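Local coordinates for D-xylonate dehydratase (Caulobacter crescentus, PDB 5OYN), which catalyses the dehydration of D-xylonate to 2-dehydro-3-deoxy-D-arabinonate in D-xylose degradation, and also dehydrates D-gluconate, using a [2Fe-2S] cluster and magnesium, at residues Ala130-Thr135 with Gln252-Leu257; Met163-Gly166 with Glu171-Gly174; Cys210-Thr215 with Lys326-Arg331; Ile304-Trp309 with Phe399-Met404; Asp308-Tyr313 with Val393-Leu398. All blocks are in the same frame, centred on the assembly; numbering follows the deposited sequence.

Interaction 1 (Ala130-Thr135 with Gln252-Leu257); sequences AVVLTT and QRIVDL
Ile254 meets Ala130, Val131 and Val132 and carries the whole contact from the helix side. Its CG1 stands anti to the backbone N (chi1 -169°), which directs the longer branch at the strand. CD1 at the end of that branch reaches the CB of Ala130 at 3.8 Å. The same methyl lies 3.3 Å from Val131 O. The shorter branch serves a different partner: CG2 of Ile254 is 3.6 Å from CG2 of Val132. With chi1 of Val132 at 175°, its CG1 is anti to the backbone N and its CG2 lies beside that N, where it faces the isoleucine. The two side chains cross obliquely. CG2 of Val132 also touches CG1 of Ile254, at 3.7 Å. Strand 130-135 is an inner strand of a four-stranded parallel sheet, between strands 56-61 and 155-159. Helix 241-259 runs over it in a roughly antiparallel sense, with segment axes 8.2 Å apart at 146°. Ile254 also touches Ile57 and Ile156 on the flanking strands and Ile84 of helix 73-87, so it is set into an apolar layer between sheet and helices. An alanine here would lose both branches and is likely to leave a gap beside Ala130 and Val132. On the outer side of the helix the chemistry is polar. Arg253 and Asp256 form a long salt bridge, and Asp256 has Arg13 as a second partner. Gln252 NE2 is bonded to Glu48 of a neighbouring subunit.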
# COMPACT_ATOMS: atom_id res chain seq x y z
N ALA A 130 24.62 -3.30 -2.17
CA ALA A 130 24.53 -3.41 -0.72
C ALA A 130 23.15 -3.94 -0.37
O ALA A 130 22.27 -4.06 -1.23
CB ALA A 130 24.78 -2.05 -0.05
N VAL A 131 22.95 -4.28 0.91
CA VAL A 131 21.70 -4.85 1.36
C VAL A 131 21.30 -4.27 2.72
O VAL A 131 22.14 -3.89 3.54
CB VAL A 131 21.77 -6.39 1.42
CG1 VAL A 131 22.65 -6.83 2.57
CG2 VAL A 131 20.38 -6.98 1.54
N VAL A 132 19.99 -4.18 2.93
CA VAL A 132 19.41 -3.86 4.22
C VAL A 132 18.62 -5.08 4.65
O VAL A 132 17.62 -5.44 4.01
CB VAL A 132 18.52 -2.62 4.16
CG1 VAL A 132 17.85 -2.40 5.50
CG2 VAL A 132 19.35 -1.42 3.75
N LEU A 133 19.09 -5.74 5.71
CA LEU A 133 18.48 -6.96 6.21
C LEU A 133 17.42 -6.58 7.24
O LEU A 133 17.74 -6.01 8.29
CB LEU A 133 19.53 -7.89 6.83
CG LEU A 133 20.74 -8.29 5.99
CD1 LEU A 133 21.78 -8.94 6.84
CD2 LEU A 133 20.35 -9.21 4.85
N THR A 134 16.15 -6.87 6.94
CA THR A 134 15.06 -6.63 7.88
C THR A 134 14.90 -7.87 8.74
O THR A 134 14.94 -9.00 8.23
CB THR A 134 13.74 -6.30 7.16
OG1 THR A 134 13.29 -7.44 6.42
CG2 THR A 134 13.91 -5.12 6.19
N THR A 135 14.78 -7.68 10.05
CA THR A 135 14.84 -8.80 10.99
C THR A 135 13.86 -8.57 12.12
O THR A 135 13.54 -7.43 12.48
CB THR A 135 16.25 -8.98 11.61
OG1 THR A 135 16.52 -7.86 12.46
CG2 THR A 135 17.34 -9.09 10.55
N GLN A 252 19.76 5.67 4.82
CA GLN A 252 20.88 6.58 4.56
C GLN A 252 22.22 5.88 4.74
O GLN A 252 23.11 5.98 3.88
CB GLN A 252 20.79 7.77 5.50
CG GLN A 252 20.19 8.97 4.87
CD GLN A 252 19.96 10.06 5.87
OE1 GLN A 252 19.93 9.81 7.07
NE2 GLN A 252 19.80 11.29 5.38
N ARG A 253 22.38 5.15 5.84
CA ARG A 253 23.69 4.61 6.16
C ARG A 253 24.13 3.53 5.18
O ARG A 253 25.33 3.35 4.96
CB ARG A 253 23.69 4.06 7.58
CG ARG A 253 25.04 3.57 8.05
CD ARG A 253 26.09 4.65 7.84
NE ARG A 253 27.42 4.14 8.12
CZ ARG A 253 28.54 4.84 7.95
NH1 ARG A 253 28.48 6.09 7.49
NH2 ARG A 253 29.72 4.29 8.23
N ILE A 254 23.19 2.81 4.57
CA ILE A 254 23.60 1.64 3.80
C ILE A 254 24.24 2.08 2.49
O ILE A 254 25.06 1.35 1.93
CB ILE A 254 22.43 0.67 3.56
CG1 ILE A 254 22.91 -0.67 2.99
CG2 ILE A 254 21.39 1.28 2.63
CD1 ILE A 254 24.17 -1.23 3.60
N VAL A 255 23.90 3.26 1.98
CA VAL A 255 24.58 3.69 0.76
C VAL A 255 26.01 4.12 1.09
O VAL A 255 26.95 3.82 0.34
CB VAL A 255 23.78 4.78 0.02
CG1 VAL A 255 22.34 4.38 -0.16
CG2 VAL A 255 23.87 6.09 0.73
N ASP A 256 26.20 4.78 2.24
CA ASP A 256 27.54 5.06 2.75
C ASP A 256 28.38 3.79 2.81
O ASP A 256 29.49 3.74 2.27
CB ASP A 256 27.45 5.70 4.13
CG ASP A 256 27.08 7.16 4.10
OD1 ASP A 256 27.34 7.83 3.07
OD2 ASP A 256 26.54 7.65 5.12
N LEU A 257 27.85 2.74 3.44
CA LEU A 257 28.56 1.48 3.51
C LEU A 257 28.84 0.91 2.12
O LEU A 257 29.79 0.15 1.94
CB LEU A 257 27.77 0.46 4.32
CG LEU A 257 27.51 0.66 5.80
CD1 LEU A 257 26.82 -0.59 6.32
CD2 LEU A 257 28.80 0.90 6.55

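Interaction 2 (Met163-Gly166 with Glu171-Gly174); sequences MLDG and ELVG
Leu172 turns its side chain back over Asp165 and Gly166 through two torsions. Its CG lies beside the backbone N and anti to the carbonyl carbon (chi1 -86°). CD1 then continues the extended chain (chi2 -179°), and CD2 branches off as the methyl that touches. CD2 is 3.5 Å from Gly166 O and 3.9 Å from the CB of Asp165. On Asp165 the CB, and not the carboxylate, meets the leucine.

Gly166 O is the centre of the contact. The CA of Leu172 lies 3.4 Å from it in a CA-H...O contact. Val173 N is 3.0 Å from the same oxygen. The CB of Val173 is also near, at 3.8 Å from Gly166 O. Gly166 and Val173 flank a small, weakly bonded antiparallel hairpin of strands 167-168 and 171-172. The contact thus closes the open end of this hairpin, and Leu172 and Val173 also pack on Trp167 and His168.

Segment 163-166 has further partners outside the hairpin. Asp165 N is bonded to Glu330 OE2, and Leu164 N to Ser206 OG. Leu164 also packs on Leu164 of a neighbouring subunit. The hairpin stands near the cluster but does not bind it; the side chain of Val173 is about 11 Å from that of Cys210, a cluster ligand.

One backbone oxygen gathers a CA, a methyl and an amide nitrogen around it. The contact is thus made largely by main-chain atoms, with a small apolar cover from Leu172.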
# COMPACT_ATOMS: atom_id res chain seq x y z
N MET A 163 6.91 -6.06 20.47
CA MET A 163 5.57 -5.52 20.68
C MET A 163 5.54 -4.63 21.92
O MET A 163 6.48 -4.57 22.71
CB MET A 163 4.56 -6.66 20.86
CG MET A 163 4.24 -7.38 19.59
SD MET A 163 3.29 -8.88 19.89
CE MET A 163 4.28 -9.73 21.11
N LEU A 164 4.42 -3.93 22.09
CA LEU A 164 4.21 -3.13 23.29
C LEU A 164 4.00 -4.04 24.50
O LEU A 164 3.82 -5.26 24.36
CB LEU A 164 3.02 -2.20 23.10
CG LEU A 164 3.14 -1.20 21.95
CD1 LEU A 164 1.82 -0.45 21.75
CD2 LEU A 164 4.29 -0.24 22.20
N ASP A 165 4.04 -3.45 25.69
CA ASP A 165 3.78 -4.23 26.91
C ASP A 165 2.38 -4.81 26.86
O ASP A 165 1.43 -4.16 26.43
CB ASP A 165 3.90 -3.37 28.17
CG ASP A 165 5.26 -2.74 28.37
OD1 ASP A 165 6.27 -3.22 27.78
OD2 ASP A 165 5.32 -1.75 29.15
N GLY A 166 2.23 -6.04 27.34
CA GLY A 166 0.93 -6.68 27.45
C GLY A 166 0.50 -6.67 28.91
O GLY A 166 1.34 -6.80 29.81
N GLU A 171 -1.55 -6.59 35.36
CA GLU A 171 -0.30 -7.32 35.48
C GLU A 171 0.39 -7.44 34.13
O GLU A 171 -0.26 -7.70 33.11
CB GLU A 171 -0.54 -8.72 36.06
CG GLU A 171 -1.23 -8.74 37.41
CD GLU A 171 -0.38 -8.15 38.54
OE1 GLU A 171 -0.34 -8.77 39.63
OE2 GLU A 171 0.24 -7.07 38.36
N LEU A 172 1.72 -7.24 34.13
CA LEU A 172 2.53 -7.49 32.95
C LEU A 172 2.42 -8.94 32.52
O LEU A 172 2.21 -9.85 33.33
CB LEU A 172 3.99 -7.16 33.22
CG LEU A 172 4.35 -5.70 32.98
CD1 LEU A 172 5.82 -5.50 33.26
CD2 LEU A 172 4.01 -5.27 31.57
N VAL A 173 2.57 -9.16 31.22
CA VAL A 173 2.27 -10.43 30.60
C VAL A 173 3.12 -10.51 29.34
O VAL A 173 2.85 -9.84 28.34
CB VAL A 173 0.76 -10.55 30.31
CG1 VAL A 173 0.48 -11.45 29.13
CG2 VAL A 173 0.03 -11.08 31.53
N GLY A 174 4.20 -11.29 29.41
CA GLY A 174 5.16 -11.33 28.34
C GLY A 174 4.87 -12.44 27.35
O GLY A 174 4.43 -13.52 27.73

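Interaction 3 (Cys210-Thr215 with Lys326-Arg331). With FES (Fe2/s2 (inorganic) cluster), chain F.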
# COMPACT_ATOMS: atom_id res chain seq x y z
N CYS A 210 8.33 -10.96 19.92
CA CYS A 210 8.11 -11.27 21.33
C CYS A 210 8.71 -10.18 22.21
O CYS A 210 9.82 -9.71 21.95
CB CYS A 210 8.70 -12.64 21.66
SG CYS A 210 7.79 -14.00 20.87
N ASN A 211 7.95 -9.74 23.21
CA ASN A 211 8.32 -8.55 23.98
C ASN A 211 9.10 -8.86 25.25
O ASN A 211 9.40 -7.95 26.02
CB ASN A 211 7.06 -7.72 24.34
CG ASN A 211 5.99 -8.53 25.06
OD1 ASN A 211 6.25 -9.63 25.57
ND2 ASN A 211 4.77 -7.98 25.11
N THR A 212 9.42 -10.13 25.48
CA THR A 212 10.35 -10.59 26.51
C THR A 212 11.75 -10.69 25.93
O THR A 212 11.96 -10.60 24.71
CB THR A 212 9.90 -11.94 27.04
OG1 THR A 212 9.42 -12.72 25.94
CG2 THR A 212 8.77 -11.76 28.04
N MET A 213 12.75 -10.88 26.80
CA MET A 213 14.12 -11.08 26.33
C MET A 213 14.32 -12.51 25.82
O MET A 213 15.11 -13.30 26.34
CB MET A 213 15.11 -10.74 27.43
CG MET A 213 16.57 -10.89 27.03
SD MET A 213 17.07 -9.71 25.78
CE MET A 213 16.95 -8.21 26.76
N GLY A 214 13.55 -12.86 24.80
CA GLY A 214 13.65 -14.15 24.16
C GLY A 214 14.65 -14.12 23.02
O GLY A 214 15.54 -13.27 22.97
N THR A 215 14.49 -15.06 22.09
CA THR A 215 15.48 -15.20 21.02
C THR A 215 15.49 -13.97 20.13
O THR A 215 16.57 -13.52 19.71
CB THR A 215 15.22 -16.45 20.19
OG1 THR A 215 14.94 -17.55 21.05
CG2 THR A 215 16.42 -16.76 19.31
N LYS A 326 11.68 -8.79 35.48
CA LYS A 326 10.36 -8.22 35.73
C LYS A 326 9.71 -7.53 34.54
O LYS A 326 8.54 -7.79 34.25
CB LYS A 326 10.49 -7.23 36.90
CG LYS A 326 9.24 -6.50 37.25
CD LYS A 326 9.54 -5.47 38.33
CE LYS A 326 8.27 -5.00 39.02
NZ LYS A 326 8.17 -3.54 38.86
N TYR A 327 10.41 -6.63 33.85
CA TYR A 327 9.77 -5.77 32.86
C TYR A 327 9.84 -6.37 31.45
O TYR A 327 10.22 -7.52 31.25
CB TYR A 327 10.38 -4.37 32.90
CG TYR A 327 10.23 -3.73 34.26
CD1 TYR A 327 9.01 -3.20 34.67
CD2 TYR A 327 11.30 -3.67 35.15
CE1 TYR A 327 8.87 -2.62 35.93
CE2 TYR A 327 11.17 -3.09 36.40
CZ TYR A 327 9.96 -2.56 36.79
OH TYR A 327 9.83 -1.99 38.03
N LEU A 328 9.43 -5.58 30.45
CA LEU A 328 9.35 -6.04 29.08
C LEU A 328 10.06 -5.05 28.16
O LEU A 328 10.69 -4.10 28.64
CB LEU A 328 7.90 -6.23 28.66
CG LEU A 328 7.04 -7.19 29.50
CD1 LEU A 328 5.65 -7.30 28.90
CD2 LEU A 328 7.65 -8.55 29.57
N GLY A 329 9.95 -5.25 26.84
CA GLY A 329 10.77 -4.51 25.89
C GLY A 329 10.62 -3.00 25.96
O GLY A 329 11.58 -2.27 25.70
N GLU A 330 9.44 -2.50 26.31
CA GLU A 330 9.25 -1.06 26.39
C GLU A 330 10.14 -0.45 27.46
O GLU A 330 10.84 0.53 27.20
CB GLU A 330 7.79 -0.73 26.66
CG GLU A 330 6.88 -0.89 25.45
CD GLU A 330 5.62 -0.08 25.60
OE1 GLU A 330 5.72 1.15 25.40
OE2 GLU A 330 4.55 -0.64 25.94
N ARG A 331 10.11 -1.00 28.67
CA ARG A 331 10.94 -0.44 29.74
C ARG A 331 12.42 -0.58 29.40
O ARG A 331 13.22 0.33 29.67
CB ARG A 331 10.60 -1.11 31.07
CG ARG A 331 9.27 -0.68 31.67
CD ARG A 331 9.23 0.80 32.03
NE ARG A 331 10.23 1.22 33.03
CZ ARG A 331 10.07 1.14 34.36
NH1 ARG A 331 8.96 0.63 34.88
NH2 ARG A 331 11.02 1.58 35.17
FE1 FES F . 8.28 -14.37 16.10
FE2 FES F . 8.51 -15.23 19.02
S1 FES F . 7.06 -15.66 17.42
S2 FES F . 9.34 -13.56 17.85
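Asn211 and Gly329 join the loop of the cluster-binding Cys210 to the N-terminal end of helix 329-335. Gly329 N donates to Asn211 O at 2.9 Å. The donor lies in the carbonyl plane, though the N-H...O angle of 134° is bent. Leu328 is the N-cap residue of the helix, and its side chain is laid against the same loop. Its CB is 3.5 Å from Asn211 O. Its two methyls divide between two loop residues. CD1 lies 3.9 Å from ND2 of Asn211, and the two side chains pass at a slant. CD2 is 3.7 Å from CG2 of Thr212, and here the side chains run side by side, pointing the same way. An alanine in place of Leu328 would remove both methyls and would probably open a gap beside the Asn211 amide and the Thr212 methyl.

The next shell fixes the polar ends. Asn211 OD1 is bonded to Ser175 OG and its ND2 to Leu164 O, so both ends of the buried amide are held and its rotation is set. Thr212 OG1 is bonded to Ser175 O. That leaves the methyl of Thr212, beside the backbone N, for Leu328. After Thr212 the loop makes an inverse gamma turn centred on Met213. It enters helix 215-225 with Gly214 as N-cap.

On the other side of Asn211 is the metal centre. Cys69, Cys137 and Cys210 bind the [2Fe-2S] cluster, and Arg39 of a neighbouring subunit packs on Cys210. The SG of Cys210 is bound to FE2 at 2.3 Å.

Interaction 4 (Ile304-Trp309 with Phe399-Met404)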
# COMPACT_ATOMS: atom_id res chain seq x y z
N ILE A 304 34.27 -20.31 17.17
CA ILE A 304 33.85 -20.03 18.53
C ILE A 304 33.69 -21.34 19.26
O ILE A 304 32.88 -22.19 18.85
CB ILE A 304 32.57 -19.19 18.59
CG1 ILE A 304 32.84 -17.83 17.96
CG2 ILE A 304 32.14 -19.03 20.04
CD1 ILE A 304 31.99 -16.75 18.51
N THR A 305 34.44 -21.49 20.34
CA THR A 305 34.64 -22.75 21.05
C THR A 305 33.97 -22.68 22.41
O THR A 305 33.64 -21.60 22.91
CB THR A 305 36.14 -23.03 21.19
OG1 THR A 305 36.76 -21.97 21.93
CG2 THR A 305 36.80 -23.12 19.83
N ALA A 306 33.81 -23.85 23.02
CA ALA A 306 33.20 -23.92 24.34
C ALA A 306 33.92 -23.02 25.34
O ALA A 306 33.30 -22.55 26.30
CB ALA A 306 33.18 -25.37 24.83
N ASP A 307 35.19 -22.72 25.10
CA ASP A 307 35.88 -21.83 26.03
C ASP A 307 35.46 -20.38 25.85
O ASP A 307 35.49 -19.60 26.81
CB ASP A 307 37.39 -21.99 25.87
CG ASP A 307 37.94 -23.09 26.76
OD1 ASP A 307 37.49 -23.19 27.93
OD2 ASP A 307 38.80 -23.86 26.27
N ASP A 308 35.04 -20.01 24.64
CA ASP A 308 34.52 -18.67 24.44
C ASP A 308 33.24 -18.43 25.25
O ASP A 308 32.98 -17.29 25.65
CB ASP A 308 34.30 -18.42 22.96
CG ASP A 308 35.60 -18.42 22.20
OD1 ASP A 308 36.46 -17.55 22.50
OD2 ASP A 308 35.78 -19.30 21.32
N TRP A 309 32.46 -19.48 25.53
CA TRP A 309 31.28 -19.31 26.39
C TRP A 309 31.65 -19.29 27.87
O TRP A 309 31.09 -18.48 28.62
CB TRP A 309 30.26 -20.42 26.11
CG TRP A 309 29.77 -20.43 24.70
CD1 TRP A 309 30.09 -21.34 23.73
CD2 TRP A 309 28.90 -19.48 24.07
NE1 TRP A 309 29.47 -21.02 22.54
CE2 TRP A 309 28.74 -19.88 22.72
CE3 TRP A 309 28.25 -18.32 24.52
CZ2 TRP A 309 27.94 -19.17 21.83
CZ3 TRP A 309 27.46 -17.62 23.63
CH2 TRP A 309 27.30 -18.04 22.30
N PHE A 399 26.97 -36.08 26.94
CA PHE A 399 27.14 -35.16 25.82
C PHE A 399 28.46 -34.45 26.02
O PHE A 399 28.88 -34.20 27.16
CB PHE A 399 26.00 -34.14 25.74
CG PHE A 399 25.62 -33.56 27.07
CD1 PHE A 399 26.37 -32.53 27.64
CD2 PHE A 399 24.52 -34.05 27.76
CE1 PHE A 399 26.04 -32.01 28.88
CE2 PHE A 399 24.18 -33.53 29.00
CZ PHE A 399 24.95 -32.50 29.56
N ASP A 400 29.11 -34.11 24.91
CA ASP A 400 30.37 -33.38 24.99
C ASP A 400 30.16 -31.90 25.23
O ASP A 400 31.08 -31.23 25.73
CB ASP A 400 31.19 -33.61 23.72
CG ASP A 400 31.40 -35.09 23.41
OD1 ASP A 400 31.46 -35.91 24.36
OD2 ASP A 400 31.50 -35.41 22.20
N PHE A 401 28.98 -31.37 24.91
CA PHE A 401 28.69 -29.95 25.08
C PHE A 401 27.20 -29.78 25.33
O PHE A 401 26.37 -30.47 24.73
CB PHE A 401 29.12 -29.14 23.84
CG PHE A 401 28.68 -27.70 23.86
CD1 PHE A 401 29.54 -26.71 24.34
CD2 PHE A 401 27.43 -27.32 23.38
CE1 PHE A 401 29.15 -25.38 24.37
CE2 PHE A 401 27.03 -25.99 23.40
CZ PHE A 401 27.89 -25.02 23.90
N ALA A 402 26.88 -28.85 26.23
CA ALA A 402 25.52 -28.38 26.47
C ALA A 402 25.67 -27.11 27.28
O ALA A 402 26.74 -26.83 27.81
CB ALA A 402 24.65 -29.40 27.20
N ILE A 403 24.60 -26.32 27.35
CA ILE A 403 24.61 -25.09 28.14
C ILE A 403 23.39 -25.06 29.05
O ILE A 403 22.35 -25.65 28.74
CB ILE A 403 24.65 -23.83 27.25
CG1 ILE A 403 23.52 -23.85 26.23
CG2 ILE A 403 26.00 -23.71 26.56
CD1 ILE A 403 23.39 -22.55 25.49
N MET A 404 23.54 -24.38 30.18
CA MET A 404 22.48 -24.25 31.17
C MET A 404 22.12 -22.78 31.32
O MET A 404 23.00 -21.91 31.31
CB MET A 404 22.92 -24.82 32.51
CG MET A 404 21.78 -25.18 33.45
SD MET A 404 22.32 -25.06 35.16
CE MET A 404 20.81 -25.36 36.07
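Phe401 reaches from its strand to Ala306 and Trp309 on the first turn of helix 306-312. Its CG is anti to the backbone N (chi1 172°), which carries the ring out toward the helix. The closer part of the contact is at Ala306. The CB of Ala306 meets the edge of the phenylalanine ring, near its plane, at 3.9 Å from CD1. Deeper in, CE1 of Phe401 is 4.2 Å from CD1 of Trp309, and the two side chains cross at about a right angle. Gln290 of helix 289-299 touches both Trp309 and Phe401.

Trp309 is buried, whereas Ala306 and Phe401 lie at the margin and are partly exposed. Away from Phe401, the helix start is polar and tied within its own segment by Thr305 and Asp308, both also partly exposed. Asp308 OD2 accepts from Thr305 N at 2.7 Å, through its anti lone pair. It also accepts from Thr305 OG1, from above the carboxylate plane, and makes a salt bridge with Lys270.

Strand 401-404 is the middle strand of a three-stranded antiparallel sheet. Asp400 and Phe401 both face Ser511 on the neighbouring strand, the pattern of a classic beta bulge.

Interaction 5 (Asp308-Tyr313 with Val393-Leu398); sequences DWRAAY and VLKGNL
Helix 306-312 is joined here to strand 392-393, an outer strand of a three-stranded antiparallel sheet, and to the loop that follows it. Arg310 and Val393 make most of the contact. The arginine chain is extended from CG to NE and crosses the valine at about a right angle. CG1 of Val393 lies over one face of the guanidinium, 3.2 Å above its plane and offset toward the rim. That methyl occupies the place between the backbone N and the carbonyl carbon (chi1 47°), which turns it up against the arginine. CG2 of Val393 comes to 4.0 Å from Arg310 NH2.

A water adds a polar link between the same two residues. It accepts from Arg310 NE at 2.7 Å and donates to Val393 O at 2.9 Å. The guanidinium is thus approached over a face by a methyl, and linked from NE, by way of the water, to the valine's own carbonyl.

Lys395 lies further out, at the exposed end. Its chain bends at its last two torsions, and CE reaches 3.9 Å from Arg310 NH2. The like charges stay apart, with Lys395 NZ 5.3 Å from Arg310 NH2.

Tyr313 shares a backbone bond with Gly390, just before strand 392-393. Lys395 is bonded through its backbone to Gly536 and Cys538. On the inner side of the helix, Trp309 packs on helices 270-282 and 289-299.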
# COMPACT_ATOMS: atom_id res chain seq x y z
N ASP A 308 35.04 -20.01 24.64
CA ASP A 308 34.52 -18.67 24.44
C ASP A 308 33.24 -18.43 25.25
O ASP A 308 32.98 -17.29 25.65
CB ASP A 308 34.30 -18.42 22.96
CG ASP A 308 35.60 -18.42 22.20
OD1 ASP A 308 36.46 -17.55 22.50
OD2 ASP A 308 35.78 -19.30 21.32
N TRP A 309 32.46 -19.48 25.53
CA TRP A 309 31.28 -19.31 26.39
C TRP A 309 31.65 -19.29 27.87
O TRP A 309 31.09 -18.48 28.62
CB TRP A 309 30.26 -20.42 26.11
CG TRP A 309 29.77 -20.43 24.70
CD1 TRP A 309 30.09 -21.34 23.73
CD2 TRP A 309 28.90 -19.48 24.07
NE1 TRP A 309 29.47 -21.02 22.54
CE2 TRP A 309 28.74 -19.88 22.72
CE3 TRP A 309 28.25 -18.32 24.52
CZ2 TRP A 309 27.94 -19.17 21.83
CZ3 TRP A 309 27.46 -17.62 23.63
CH2 TRP A 309 27.30 -18.04 22.30
N ARG A 310 32.56 -20.17 28.31
CA ARG A 310 33.02 -20.13 29.70
C ARG A 310 33.59 -18.77 30.07
O ARG A 310 33.47 -18.34 31.23
CB ARG A 310 34.08 -21.21 29.98
CG ARG A 310 33.59 -22.63 29.84
CD ARG A 310 34.65 -23.72 29.77
NE ARG A 310 34.00 -24.97 30.13
CZ ARG A 310 34.05 -26.08 29.40
NH1 ARG A 310 34.76 -26.11 28.27
NH2 ARG A 310 33.40 -27.17 29.82
N ALA A 311 34.22 -18.09 29.12
CA ALA A 311 34.73 -16.75 29.36
C ALA A 311 33.67 -15.83 29.97
O ALA A 311 33.97 -15.04 30.88
CB ALA A 311 35.25 -16.16 28.04
N ALA A 312 32.43 -15.93 29.49
CA ALA A 312 31.35 -15.01 29.83
C ALA A 312 30.45 -15.49 30.97
O ALA A 312 29.53 -14.76 31.35
CB ALA A 312 30.50 -14.74 28.59
N TYR A 313 30.70 -16.68 31.53
CA TYR A 313 29.82 -17.19 32.59
C TYR A 313 29.70 -16.22 33.77
O TYR A 313 28.61 -16.06 34.34
CB TYR A 313 30.32 -18.56 33.06
CG TYR A 313 29.52 -19.15 34.21
CD1 TYR A 313 28.14 -19.29 34.12
CD2 TYR A 313 30.15 -19.56 35.39
CE1 TYR A 313 27.41 -19.83 35.16
CE2 TYR A 313 29.43 -20.08 36.44
CZ TYR A 313 28.06 -20.22 36.32
OH TYR A 313 27.32 -20.75 37.35
N VAL A 393 28.50 -24.01 30.17
CA VAL A 393 28.68 -25.23 29.41
C VAL A 393 28.94 -26.40 30.35
O VAL A 393 29.66 -26.27 31.36
CB VAL A 393 29.78 -25.10 28.35
CG1 VAL A 393 30.99 -24.49 28.94
CG2 VAL A 393 30.11 -26.47 27.74
N LEU A 394 28.30 -27.52 30.05
CA LEU A 394 28.37 -28.72 30.87
C LEU A 394 28.85 -29.88 30.01
O LEU A 394 28.49 -30.00 28.83
CB LEU A 394 27.00 -29.05 31.48
CG LEU A 394 26.48 -28.14 32.61
CD1 LEU A 394 25.44 -28.88 33.46
CD2 LEU A 394 27.61 -27.62 33.51
N LYS A 395 29.69 -30.72 30.62
CA LYS A 395 30.35 -31.81 29.93
C LYS A 395 30.12 -33.09 30.72
O LYS A 395 29.91 -33.07 31.94
CB LYS A 395 31.85 -31.53 29.78
CG LYS A 395 32.44 -31.91 28.44
CD LYS A 395 33.62 -31.01 28.03
CE LYS A 395 34.63 -30.82 29.17
NZ LYS A 395 35.40 -32.05 29.51
N GLY A 396 30.16 -34.22 30.02
CA GLY A 396 30.10 -35.48 30.72
C GLY A 396 30.15 -36.65 29.76
O GLY A 396 30.64 -36.54 28.63
N ASN A 397 29.65 -37.77 30.26
CA ASN A 397 29.47 -38.97 29.46
C ASN A 397 28.17 -38.95 28.68
O ASN A 397 27.95 -39.84 27.84
CB ASN A 397 29.53 -40.21 30.36
CG ASN A 397 28.36 -40.29 31.31
OD1 ASN A 397 27.76 -39.28 31.69
ND2 ASN A 397 28.01 -41.51 31.71
N LEU A 398 27.29 -37.97 28.93
CA LEU A 398 26.01 -37.90 28.25
C LEU A 398 26.04 -37.02 27.00
O LEU A 398 25.21 -37.20 26.11
CB LEU A 398 24.94 -37.39 29.21
CG LEU A 398 24.45 -38.43 30.21
CD1 LEU A 398 23.71 -37.77 31.36
CD2 LEU A 398 23.59 -39.50 29.52
O HOH W 1 32.02 -24.77 31.97

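Interactions 1 and 3 are fully buried, interactions 4 and 5 partly so, and interaction 2 lies at the surface. Interaction 1 is apolar and joins a helix to a parallel sheet. Interactions 2 and 3 have centres about 8 Å apart and are linked by hydrogen bonds from the 163-166 loop to Asn211 and to Glu330 of helix 329-335; both rely on backbone carbonyls, but only 3 holds a cluster ligand. Interactions 4 and 5 tie the same helix, 306-312, to neighbouring strands of one antiparallel sheet, their centres about 4 Å apart. Rings and a methyl meet in 4; a guanidinium and a water take over in 5. This pair lies across the chain's centre from interaction 1.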